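Local coordinates for protein beta-galactosidase (Marinomonas sp. ef1, PDB 6Y2K) that probably hydrolyses terminal beta-galactosidic bonds, as in lactose, releasing galactose, as a cold-active GH42 beta-galactosidase working as a hexamer, at residues A[336-341]-A[349-354]; A[31-36]-A[312-317]; A[173-178]-A[184-189]. All blocks are in the same frame, centred on the assembly; numbering follows the deposited sequence. Where two conformers were deposited one is given.

Contact 1: A[336-341]-A[349-354]; sequences LWTWEA and VSYFRW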
loop_
_atom_site.group_PDB
_atom_site.type_symbol
_atom_site.label_atom_id
_atom_site.label_comp_id
_atom_site.label_asym_id
_atom_site.label_seq_id
_atom_site.Cartn_x
_atom_site.Cartn_y
_atom_site.Cartn_z
ATOM N N LEU A 336 -16.232 -32.172 -12.607
ATOM C CA LEU A 336 -16.905 -30.873 -12.623
ATOM C C LEU A 336 -17.166 -30.419 -14.058
ATOM O O LEU A 336 -18.293 -30.077 -14.405
ATOM C CB LEU A 336 -16.065 -29.823 -11.870
ATOM C CG LEU A 336 -16.684 -28.500 -11.408
ATOM C CD1 LEU A 336 -15.594 -27.670 -10.754
ATOM C CD2 LEU A 336 -17.335 -27.683 -12.509
ATOM N N TRP A 337 -16.112 -30.420 -14.877
ATOM C CA TRP A 337 -16.210 -29.935 -16.260
ATOM C C TRP A 337 -17.117 -30.806 -17.112
ATOM O O TRP A 337 -17.804 -30.303 -18.004
ATOM C CB TRP A 337 -14.818 -29.845 -16.920
ATOM C CG TRP A 337 -13.839 -28.936 -16.228
ATOM C CD1 TRP A 337 -14.113 -27.746 -15.614
ATOM C CD2 TRP A 337 -12.423 -29.129 -16.119
ATOM N NE1 TRP A 337 -12.958 -27.191 -15.111
ATOM C CE2 TRP A 337 -11.906 -28.020 -15.404
ATOM C CE3 TRP A 337 -11.539 -30.141 -16.543
ATOM C CZ2 TRP A 337 -10.540 -27.886 -15.108
ATOM C CZ3 TRP A 337 -10.183 -30.009 -16.247
ATOM C CH2 TRP A 337 -9.696 -28.880 -15.538
ATOM N N THR A 338 -17.112 -32.110 -16.839
ATOM C CA THR A 338 -17.941 -33.065 -17.576
ATOM C C THR A 338 -19.424 -32.825 -17.302
ATOM O O THR A 338 -20.204 -32.664 -18.248
ATOM C CB THR A 338 -17.537 -34.521 -17.260
ATOM O OG1 THR A 338 -16.132 -34.692 -17.485
ATOM C CG2 THR A 338 -18.296 -35.525 -18.140
ATOM N N TRP A 339 -19.815 -32.793 -16.022
ATOM C CA TRP A 339 -21.207 -32.470 -15.659
ATOM C C TRP A 339 -21.617 -31.097 -16.147
ATOM O O TRP A 339 -22.753 -30.905 -16.566
ATOM C CB TRP A 339 -21.456 -32.573 -14.154
ATOM C CG TRP A 339 -21.782 -33.956 -13.733
ATOM C CD1 TRP A 339 -21.045 -34.765 -12.932
ATOM C CD2 TRP A 339 -22.925 -34.710 -14.133
ATOM N NE1 TRP A 339 -21.669 -35.985 -12.784
ATOM C CE2 TRP A 339 -22.824 -35.979 -13.522
ATOM C CE3 TRP A 339 -24.029 -34.438 -14.944
ATOM C CZ2 TRP A 339 -23.790 -36.971 -13.695
ATOM C CZ3 TRP A 339 -24.994 -35.436 -15.123
ATOM C CH2 TRP A 339 -24.870 -36.678 -14.491
ATOM N N GLU A 340 -20.686 -30.146 -16.088
ATOM C CA GLU A 340 -20.917 -28.802 -16.615
ATOM C C GLU A 340 -21.393 -28.898 -18.060
ATOM O O GLU A 340 -22.462 -28.375 -18.397
ATOM C CB GLU A 340 -19.629 -27.962 -16.494
ATOM C CG GLU A 340 -19.648 -26.571 -17.099
ATOM C CD GLU A 340 -18.231 -26.090 -17.378
ATOM O OE1 GLU A 340 -17.747 -26.347 -18.500
ATOM O OE2 GLU A 340 -17.596 -25.497 -16.474
ATOM N N ALA A 341 -20.620 -29.583 -18.902
ATOM C CA ALA A 341 -20.990 -29.735 -20.322
ATOM C C ALA A 341 -22.370 -30.392 -20.485
ATOM O O ALA A 341 -23.198 -29.916 -21.279
ATOM C CB ALA A 341 -19.932 -30.510 -21.084
ATOM N N VAL A 349 -19.100 -35.900 -24.092
ATOM C CA VAL A 349 -17.875 -35.253 -23.619
ATOM C C VAL A 349 -16.707 -36.205 -23.857
ATOM O O VAL A 349 -16.649 -37.285 -23.258
ATOM C CB VAL A 349 -17.967 -34.888 -22.122
ATOM C CG1 VAL A 349 -16.616 -34.443 -21.564
ATOM C CG2 VAL A 349 -19.018 -33.804 -21.929
ATOM N N SER A 350 -15.787 -35.795 -24.728
ATOM C CA SER A 350 -14.642 -36.611 -25.113
ATOM C C SER A 350 -13.349 -36.000 -24.563
ATOM O O SER A 350 -13.096 -34.810 -24.755
ATOM C CB SER A 350 -14.608 -36.769 -26.647
ATOM O OG SER A 350 -13.357 -37.231 -27.119
ATOM N N TYR A 351 -12.547 -36.815 -23.885
ATOM C CA TYR A 351 -11.289 -36.351 -23.313
ATOM C C TYR A 351 -10.159 -36.419 -24.335
ATOM O O TYR A 351 -10.326 -36.968 -25.423
ATOM C CB TYR A 351 -10.929 -37.173 -22.074
ATOM C CG TYR A 351 -12.024 -37.225 -21.033
ATOM C CD1 TYR A 351 -12.234 -36.162 -20.165
ATOM C CD2 TYR A 351 -12.847 -38.337 -20.917
ATOM C CE1 TYR A 351 -13.233 -36.204 -19.212
ATOM C CE2 TYR A 351 -13.849 -38.388 -19.967
ATOM C CZ TYR A 351 -14.038 -37.319 -19.117
ATOM O OH TYR A 351 -15.034 -37.367 -18.170
ATOM N N PHE A 352 -9.009 -35.859 -23.976
ATOM C CA PHE A 352 -7.849 -35.854 -24.860
ATOM C C PHE A 352 -6.562 -35.612 -24.078
ATOM O O PHE A 352 -6.410 -34.585 -23.417
ATOM C CB PHE A 352 -8.010 -34.793 -25.949
ATOM C CG PHE A 352 -6.741 -34.493 -26.695
ATOM C CD1 PHE A 352 -5.723 -33.771 -26.093
ATOM C CD2 PHE A 352 -6.566 -34.933 -27.996
ATOM C CE1 PHE A 352 -4.555 -33.493 -26.776
ATOM C CE2 PHE A 352 -5.399 -34.658 -28.685
ATOM C CZ PHE A 352 -4.392 -33.937 -28.074
ATOM N N ARG A 353 -5.639 -36.565 -24.158
ATOM C CA ARG A 353 -5.849 -37.770 -24.952
ATOM C C ARG A 353 -6.010 -38.997 -24.060
ATOM O O ARG A 353 -6.056 -38.884 -22.835
ATOM C CB ARG A 353 -4.690 -37.978 -25.927
ATOM C CG ARG A 353 -3.374 -37.372 -25.466
ATOM C CD ARG A 353 -2.356 -37.337 -26.595
ATOM N NE ARG A 353 -1.964 -38.678 -27.019
ATOM C CZ ARG A 353 -1.131 -38.930 -28.024
ATOM N NH1 ARG A 353 -0.598 -37.930 -28.712
ATOM N NH2 ARG A 353 -0.831 -40.182 -28.340
ATOM N N TRP A 354 -6.095 -40.168 -24.682
ATOM C CA TRP A 354 -6.250 -41.417 -23.947
ATOM C C TRP A 354 -4.999 -41.737 -23.135
ATOM O O TRP A 354 -5.086 -42.113 -21.966
ATOM C CB TRP A 354 -6.563 -42.568 -24.906
ATOM C CG TRP A 354 -6.325 -43.923 -24.314
ATOM C CD1 TRP A 354 -5.326 -44.795 -24.638
ATOM C CD2 TRP A 354 -7.101 -44.564 -23.294
ATOM N NE1 TRP A 354 -5.433 -45.938 -23.884
ATOM C CE2 TRP A 354 -6.514 -45.822 -23.050
ATOM C CE3 TRP A 354 -8.235 -44.196 -22.563
ATOM C CZ2 TRP A 354 -7.022 -46.712 -22.108
ATOM C CZ3 TRP A 354 -8.737 -45.082 -21.627
ATOM C CH2 TRP A 354 -8.131 -46.326 -21.408
#
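The ring of Tyr351 presents its hydroxyl edge to Thr338, whose OG1 lies near the ring plane, while Ala382 and Gln315 also pack against this side chain. Next in the chain, the Phe352 ring carries Arg353 CB over the centre of one face, beside the cis peptide that joins the two residues. Tyr351 OH donates to Thr338 OG1 at 3.0 Å, and the two side chains meet at about a right angle. The threonine hydroxyl stands beside its own backbone N (chi1 -54°), where it also bonds Val334 O one turn back in the helix. A single small hydroxyl thus serves the phenol and a helix carbonyl, both in buried surroundings. These residues lie on the last strand and the preceding helix of a TIM barrel: strand 310-315, helix 333-343 and strand 348-352 form one beta-alpha-beta unit, helix and strand running roughly antiparallel, their short-segment axes at 148°. Val349 fills the remaining interface with its two branches. Val349 CG2 presses on Ala341 CB at 3.5 Å, a close approach that a methyl-sized side chain permits, and Val349 CG1 reaches Thr338 CG2 at 4.0 Å, so that the branched residue fits between two helix positions almost one turn apart.

Contact 2: A[31-36]-A[312-317]; sequences YVRVGE and IMEQQP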
loop_
_atom_site.group_PDB
_atom_site.type_symbol
_atom_site.label_atom_id
_atom_site.label_comp_id
_atom_site.label_asym_id
_atom_site.label_seq_id
_atom_site.Cartn_x
_atom_site.Cartn_y
_atom_site.Cartn_z
ATOM N N TYR A 31 -17.439 -43.486 -27.223
ATOM C CA TYR A 31 -16.980 -42.926 -28.498
ATOM C C TYR A 31 -15.470 -42.718 -28.480
ATOM O O TYR A 31 -14.898 -42.356 -27.457
ATOM C CB TYR A 31 -17.645 -41.579 -28.784
ATOM C CG TYR A 31 -19.066 -41.677 -29.258
ATOM C CD1 TYR A 31 -20.082 -42.030 -28.376
ATOM C CD2 TYR A 31 -19.406 -41.401 -30.580
ATOM C CE1 TYR A 31 -21.397 -42.123 -28.797
ATOM C CE2 TYR A 31 -20.721 -41.484 -31.015
ATOM C CZ TYR A 31 -21.713 -41.850 -30.118
ATOM O OH TYR A 31 -23.026 -41.938 -30.521
ATOM N N VAL A 32 -14.831 -42.938 -29.628
ATOM C CA VAL A 32 -13.383 -42.796 -29.758
ATOM C C VAL A 32 -13.052 -42.072 -31.058
ATOM O O VAL A 32 -13.505 -42.495 -32.129
ATOM C CB VAL A 32 -12.680 -44.169 -29.753
ATOM C CG1 VAL A 32 -11.159 -44.005 -29.822
ATOM C CG2 VAL A 32 -13.077 -44.967 -28.518
ATOM N N ARG A 33 -12.261 -40.996 -30.975
ATOM C CA ARG A 33 -11.813 -40.286 -32.175
ATOM C C ARG A 33 -10.424 -40.777 -32.596
ATOM O O ARG A 33 -9.538 -40.944 -31.760
ATOM C CB ARG A 33 -11.803 -38.771 -31.964
ATOM C CG ARG A 33 -11.603 -37.985 -33.251
ATOM C CD ARG A 33 -11.300 -36.519 -33.001
ATOM N NE ARG A 33 -10.036 -36.339 -32.290
ATOM C CZ ARG A 33 -9.561 -35.167 -31.871
ATOM N NH1 ARG A 33 -10.229 -34.036 -32.097
ATOM N NH2 ARG A 33 -8.401 -35.128 -31.220
ATOM N N VAL A 34 -10.255 -41.036 -33.893
ATOM C CA VAL A 34 -8.944 -41.375 -34.465
ATOM C C VAL A 34 -8.731 -40.729 -35.841
ATOM O O VAL A 34 -9.694 -40.364 -36.519
ATOM C CB VAL A 34 -8.739 -42.910 -34.614
ATOM C CG1 VAL A 34 -8.943 -43.621 -33.280
ATOM C CG2 VAL A 34 -9.645 -43.498 -35.685
ATOM N N GLY A 35 -7.460 -40.588 -36.228
ATOM C CA GLY A 35 -7.075 -40.384 -37.635
ATOM C C GLY A 35 -6.679 -39.000 -38.141
ATOM O O GLY A 35 -6.062 -38.902 -39.209
ATOM N N GLU A 36 -6.998 -37.941 -37.397
ATOM C CA GLU A 36 -6.842 -36.562 -37.916
ATOM C C GLU A 36 -5.396 -36.073 -38.131
ATOM O O GLU A 36 -5.190 -35.085 -38.838
ATOM C CB GLU A 36 -7.659 -35.544 -37.085
ATOM C CG GLU A 36 -7.030 -35.004 -35.790
ATOM C CD GLU A 36 -6.955 -35.999 -34.635
ATOM O OE1 GLU A 36 -7.319 -37.196 -34.786
ATOM O OE2 GLU A 36 -6.515 -35.569 -33.545
ATOM N N ILE A 312 -18.427 -31.946 -26.693
ATOM C CA ILE A 312 -17.089 -31.491 -26.349
ATOM C C ILE A 312 -16.170 -32.566 -26.928
ATOM O O ILE A 312 -16.140 -33.686 -26.426
ATOM C CB ILE A 312 -16.882 -31.332 -24.822
ATOM C CG1 ILE A 312 -17.511 -30.023 -24.310
ATOM C CG2 ILE A 312 -15.389 -31.288 -24.475
ATOM C CD1 ILE A 312 -18.995 -29.859 -24.546
ATOM N N MET A 313 -15.462 -32.238 -28.009
ATOM C CA MET A 313 -14.557 -33.187 -28.659
ATOM C C MET A 313 -13.275 -33.398 -27.864
ATOM O O MET A 313 -12.716 -34.486 -27.902
ATOM C CB MET A 313 -14.199 -32.720 -30.069
ATOM C CG MET A 313 -13.482 -33.755 -30.920
ATOM S SD MET A 313 -14.556 -35.168 -31.285
ATOM C CE MET A 313 -15.545 -34.467 -32.589
ATOM N N GLU A 314 -12.801 -32.357 -27.175
ATOM C CA GLU A 314 -11.565 -32.426 -26.385
ATOM C C GLU A 314 -11.768 -31.762 -25.020
ATOM O O GLU A 314 -11.962 -30.547 -24.938
ATOM C CB GLU A 314 -10.398 -31.744 -27.119
ATOM C CG GLU A 314 -10.084 -32.287 -28.515
ATOM C CD GLU A 314 -8.952 -31.554 -29.213
ATOM O OE1 GLU A 314 -8.255 -30.765 -28.548
ATOM O OE2 GLU A 314 -8.746 -31.762 -30.439
ATOM N N GLN A 315 -11.736 -32.565 -23.957
ATOM C CA GLN A 315 -11.864 -32.066 -22.584
ATOM C C GLN A 315 -10.554 -32.244 -21.832
ATOM O O GLN A 315 -9.984 -33.352 -21.815
ATOM C CB GLN A 315 -12.974 -32.819 -21.842
ATOM C CG GLN A 315 -13.256 -32.318 -20.428
ATOM C CD GLN A 315 -13.735 -30.873 -20.410
ATOM O OE1 GLN A 315 -14.791 -30.558 -20.963
ATOM N NE2 GLN A 315 -12.966 -29.993 -19.768
ATOM N N GLN A 316 -10.088 -31.168 -21.195
ATOM C CA GLN A 316 -8.878 -31.220 -20.373
ATOM C C GLN A 316 -9.008 -32.307 -19.304
ATOM O O GLN A 316 -9.998 -32.311 -18.590
ATOM C CB GLN A 316 -8.621 -29.876 -19.685
ATOM C CG GLN A 316 -7.311 -29.833 -18.913
ATOM C CD GLN A 316 -6.841 -28.434 -18.521
ATOM O OE1 GLN A 316 -7.489 -27.417 -18.821
ATOM N NE2 GLN A 316 -5.700 -28.381 -17.838
ATOM N N PRO A 317 -8.021 -33.225 -19.201
ATOM C CA PRO A 317 -8.016 -34.296 -18.197
ATOM C C PRO A 317 -6.966 -34.144 -17.093
ATOM O O PRO A 317 -6.934 -34.950 -16.151
ATOM C CB PRO A 317 -7.658 -35.518 -19.046
ATOM C CG PRO A 317 -6.625 -34.969 -19.982
ATOM C CD PRO A 317 -7.045 -33.536 -20.271
#
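Arg33 stretches from its strand toward Met313 and Glu314, and its chain meets first the thioether and then the carboxylate. CB points across the barrel interior, and CG stands opposite the backbone N (chi1 -169°), carrying the chain away from its own strand. At CD the aliphatic part meets the thioether, with Arg33 CD 3.9 Å from Met313 SD. After an extended chi2, a bend at chi3 (64°) turns the guanidinium to Glu314. Arg33 NH1 donates to Glu314 OE2 at 3.2 Å, using the anti lone pair of that oxygen, and the acceptor lies practically in the guanidinium plane. Arg33 NH2 gives Glu314 OE2 a second, weak bond at 3.5 Å. The carboxylate plane stands at 89° to the guanidinium, and a single oxygen, OE2, serves both nitrogens. Arg33 NH1 also lies 3.5 Å from Met313 CG and bonds Gln138. Glu36 CD sits 3.6 Å above one guanidinium face, offset toward the rim; Glu36 OE2 pairs purely electrostatically with NH2 and is hydrogen-bonded to Tyr8. A long, planar cation suits this place because it can meet one carboxylate at its edge and another over its face. Glu314 OE1 is held by Tyr267, and a glycerol, probably from the crystallisation liquor, lies about 4 Å from the Glu314 side chain, consistent with a pocket at the C-terminal strand ends, where TIM barrels carry their active sites. The network spans strands 29-34 and 310-315, separated in the barrel by strands 2-6 and 348-352, with Ile69 of strand 67-71 and Phe352 both touching the arginine.

Contact 3: A[173-178]-A[184-189]; sequences ALNKAW and SMDYRS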
loop_
_atom_site.group_PDB
_atom_site.type_symbol
_atom_site.label_atom_id
_atom_site.label_comp_id
_atom_site.label_asym_id
_atom_site.label_seq_id
_atom_site.Cartn_x
_atom_site.Cartn_y
_atom_site.Cartn_z
ATOM N N ALA A 173 -18.531 0.500 -57.498
ATOM C CA ALA A 173 -19.386 0.170 -56.361
ATOM C C ALA A 173 -18.585 -0.097 -55.087
ATOM O O ALA A 173 -18.998 0.314 -53.997
ATOM C CB ALA A 173 -20.279 -1.026 -56.679
ATOM N N LEU A 174 -17.445 -0.776 -55.227
ATOM C CA LEU A 174 -16.547 -1.011 -54.098
ATOM C C LEU A 174 -15.988 0.313 -53.553
ATOM O O LEU A 174 -15.965 0.512 -52.325
ATOM C CB LEU A 174 -15.416 -1.965 -54.499
ATOM C CG LEU A 174 -14.334 -2.313 -53.457
ATOM C CD1 LEU A 174 -13.725 -3.681 -53.753
ATOM C CD2 LEU A 174 -13.259 -1.221 -53.370
ATOM N N ASN A 175 -15.542 1.205 -54.445
ATOM C CA ASN A 175 -14.976 2.499 -54.029
ATOM C C ASN A 175 -15.998 3.333 -53.259
ATOM O O ASN A 175 -15.647 4.009 -52.285
ATOM C CB ASN A 175 -14.438 3.312 -55.220
ATOM C CG ASN A 175 -13.134 2.762 -55.781
ATOM O OD1 ASN A 175 -12.263 2.260 -55.042
ATOM N ND2 ASN A 175 -12.971 2.889 -57.101
ATOM N N LYS A 176 -17.263 3.257 -53.678
ATOM C CA LYS A 176 -18.337 3.956 -52.991
ATOM C C LYS A 176 -18.622 3.349 -51.613
ATOM O O LYS A 176 -18.767 4.082 -50.628
ATOM C CB LYS A 176 -19.614 3.957 -53.834
ATOM C CG LYS A 176 -20.644 4.970 -53.352
ATOM C CD LYS A 176 -21.997 4.788 -54.031
ATOM C CE LYS A 176 -23.064 5.623 -53.336
ATOM N NZ LYS A 176 -24.373 5.507 -54.035
ATOM N N ALA A 177 -18.712 2.021 -51.561
ATOM C CA ALA A 177 -18.936 1.294 -50.306
ATOM C C ALA A 177 -17.816 1.477 -49.261
ATOM O O ALA A 177 -18.103 1.592 -48.072
ATOM C CB ALA A 177 -19.156 -0.187 -50.596
ATOM N N TRP A 178 -16.562 1.498 -49.711
ATOM C CA TRP A 178 -15.393 1.663 -48.821
ATOM C C TRP A 178 -15.069 3.136 -48.486
ATOM O O TRP A 178 -14.265 3.403 -47.582
ATOM C CB TRP A 178 -14.143 1.036 -49.466
ATOM C CG TRP A 178 -14.098 -0.460 -49.531
ATOM C CD1 TRP A 178 -15.145 -1.335 -49.408
ATOM C CD2 TRP A 178 -12.937 -1.261 -49.780
ATOM N NE1 TRP A 178 -14.696 -2.632 -49.533
ATOM C CE2 TRP A 178 -13.348 -2.612 -49.772
ATOM C CE3 TRP A 178 -11.582 -0.969 -49.985
ATOM C CZ2 TRP A 178 -12.450 -3.669 -49.971
ATOM C CZ3 TRP A 178 -10.691 -2.025 -50.194
ATOM C CH2 TRP A 178 -11.130 -3.353 -50.189
ATOM N N SER A 184 -7.207 9.423 -51.026
ATOM C CA SER A 184 -6.996 8.989 -52.422
ATOM C C SER A 184 -6.753 7.473 -52.565
ATOM O O SER A 184 -5.811 7.023 -53.230
ATOM C CB SER A 184 -5.862 9.807 -53.048
ATOM O OG SER A 184 -6.286 11.133 -53.351
ATOM N N MET A 185 -7.614 6.691 -51.923
ATOM C CA MET A 185 -7.503 5.227 -51.961
ATOM C C MET A 185 -8.144 4.590 -53.218
ATOM O O MET A 185 -7.986 3.382 -53.440
ATOM C CB MET A 185 -8.107 4.611 -50.690
ATOM C CG MET A 185 -7.241 4.771 -49.436
ATOM S SD MET A 185 -7.881 3.940 -47.954
ATOM C CE MET A 185 -9.343 4.912 -47.591
ATOM N N ASP A 186 -8.855 5.384 -54.023
ATOM C CA ASP A 186 -9.653 4.869 -55.161
ATOM C C ASP A 186 -8.884 3.919 -56.082
ATOM O O ASP A 186 -7.787 4.245 -56.543
ATOM C CB ASP A 186 -10.205 6.022 -56.010
ATOM C CG ASP A 186 -11.289 6.822 -55.296
ATOM O OD1 ASP A 186 -12.276 6.207 -54.821
ATOM O OD2 ASP A 186 -11.142 8.071 -55.224
ATOM N N TYR A 187 -9.479 2.755 -56.336
ATOM C CA TYR A 187 -8.942 1.752 -57.264
ATOM C C TYR A 187 -9.596 1.851 -58.642
ATOM O O TYR A 187 -10.808 2.047 -58.752
ATOM C CB TYR A 187 -9.151 0.342 -56.691
ATOM C CG TYR A 187 -8.565 0.219 -55.306
ATOM C CD1 TYR A 187 -7.191 0.046 -55.122
ATOM C CD2 TYR A 187 -9.370 0.323 -54.179
ATOM C CE1 TYR A 187 -6.643 -0.045 -53.855
ATOM C CE2 TYR A 187 -8.828 0.229 -52.905
ATOM C CZ TYR A 187 -7.462 0.053 -52.748
ATOM O OH TYR A 187 -6.919 -0.026 -51.482
ATOM N N ARG A 188 -8.777 1.712 -59.684
ATOM C CA ARG A 188 -9.255 1.650 -61.067
ATOM C C ARG A 188 -9.857 0.288 -61.424
ATOM O O ARG A 188 -10.639 0.182 -62.376
ATOM C CB ARG A 188 -8.108 1.924 -62.039
ATOM C CG ARG A 188 -7.470 3.297 -61.914
ATOM C CD ARG A 188 -6.557 3.568 -63.105
ATOM N NE ARG A 188 -5.512 2.550 -63.237
ATOM C CZ ARG A 188 -4.776 2.341 -64.329
ATOM N NH1 ARG A 188 -4.936 3.085 -65.422
ATOM N NH2 ARG A 188 -3.855 1.380 -64.327
ATOM N N SER A 189 -9.450 -0.752 -60.696
ATOM C CA SER A 189 -9.885 -2.116 -60.959
ATOM C C SER A 189 -9.679 -2.974 -59.709
ATOM O O SER A 189 -8.933 -2.599 -58.799
ATOM C CB SER A 189 -9.067 -2.710 -62.113
ATOM O OG SER A 189 -7.684 -2.833 -61.757
#
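A side-chain amide on the short helix 171-178 ties down the loop that follows, where Asn175 pairs with both polar backbone atoms of Tyr187. Tyr187 N donates to Asn175 OD1 at 3.1 Å along an almost straight line, although it approaches from a position tilted out of the carbonyl plane. In return, Asn175 ND2 gives a 2.8 Å bond to Tyr187 O, in the plane of both groups and on a lone pair of the carbonyl. Asparagine suits the site because its amide offers a donor and an acceptor at the spacing of a peptide; OD1 is also bonded by Asn180. With CG beside the backbone N (chi1 -73°), the amide reaches the loop and lies 19° from parallel with the Tyr187 ring. Met185 O sits 3.2 Å above the centre of one face of that ring. Further along, Tyr187 CE2 touches Trp178 CZ3 at 4.0 Å, the two side chains crossing at about a right angle. Leu174 CD2 lies over the centre of one indole face and also approaches the tyrosine. Asp186 OD1 comes to 3.6 Å from Asn175 CB, while its OD2 bonds Ser40 of the third subunit. Leu164 of helix 154-168 backs Leu174 and Trp178, whose indole N-H bonds Asp210 and whose ring stacks on His207, both from helix 205-233.

Overall arrangement
Contacts 1 and 2 belong to the barrel and touch each other: strands 310-315 and 348-352 are neighbours in its sheet, and Ser350 N lies 2.7 Å from Ile312 O. They nevertheless work on different sides of the wall. Contact 1 seats a helix on the outside of a strand, largely through methyl groups and one hydroxyl pair, whereas contact 2 places a buried network of charges inside the barrel. Contact 3, whose centre is about 50 Å from that of contact 1, sits in an excursion between strands 134-138 and 238-244, nested along the chain within contact 2. There neutral amide bonds to backbone fix an irregular loop at a subunit interface, and two of its five touching residues are partly exposed.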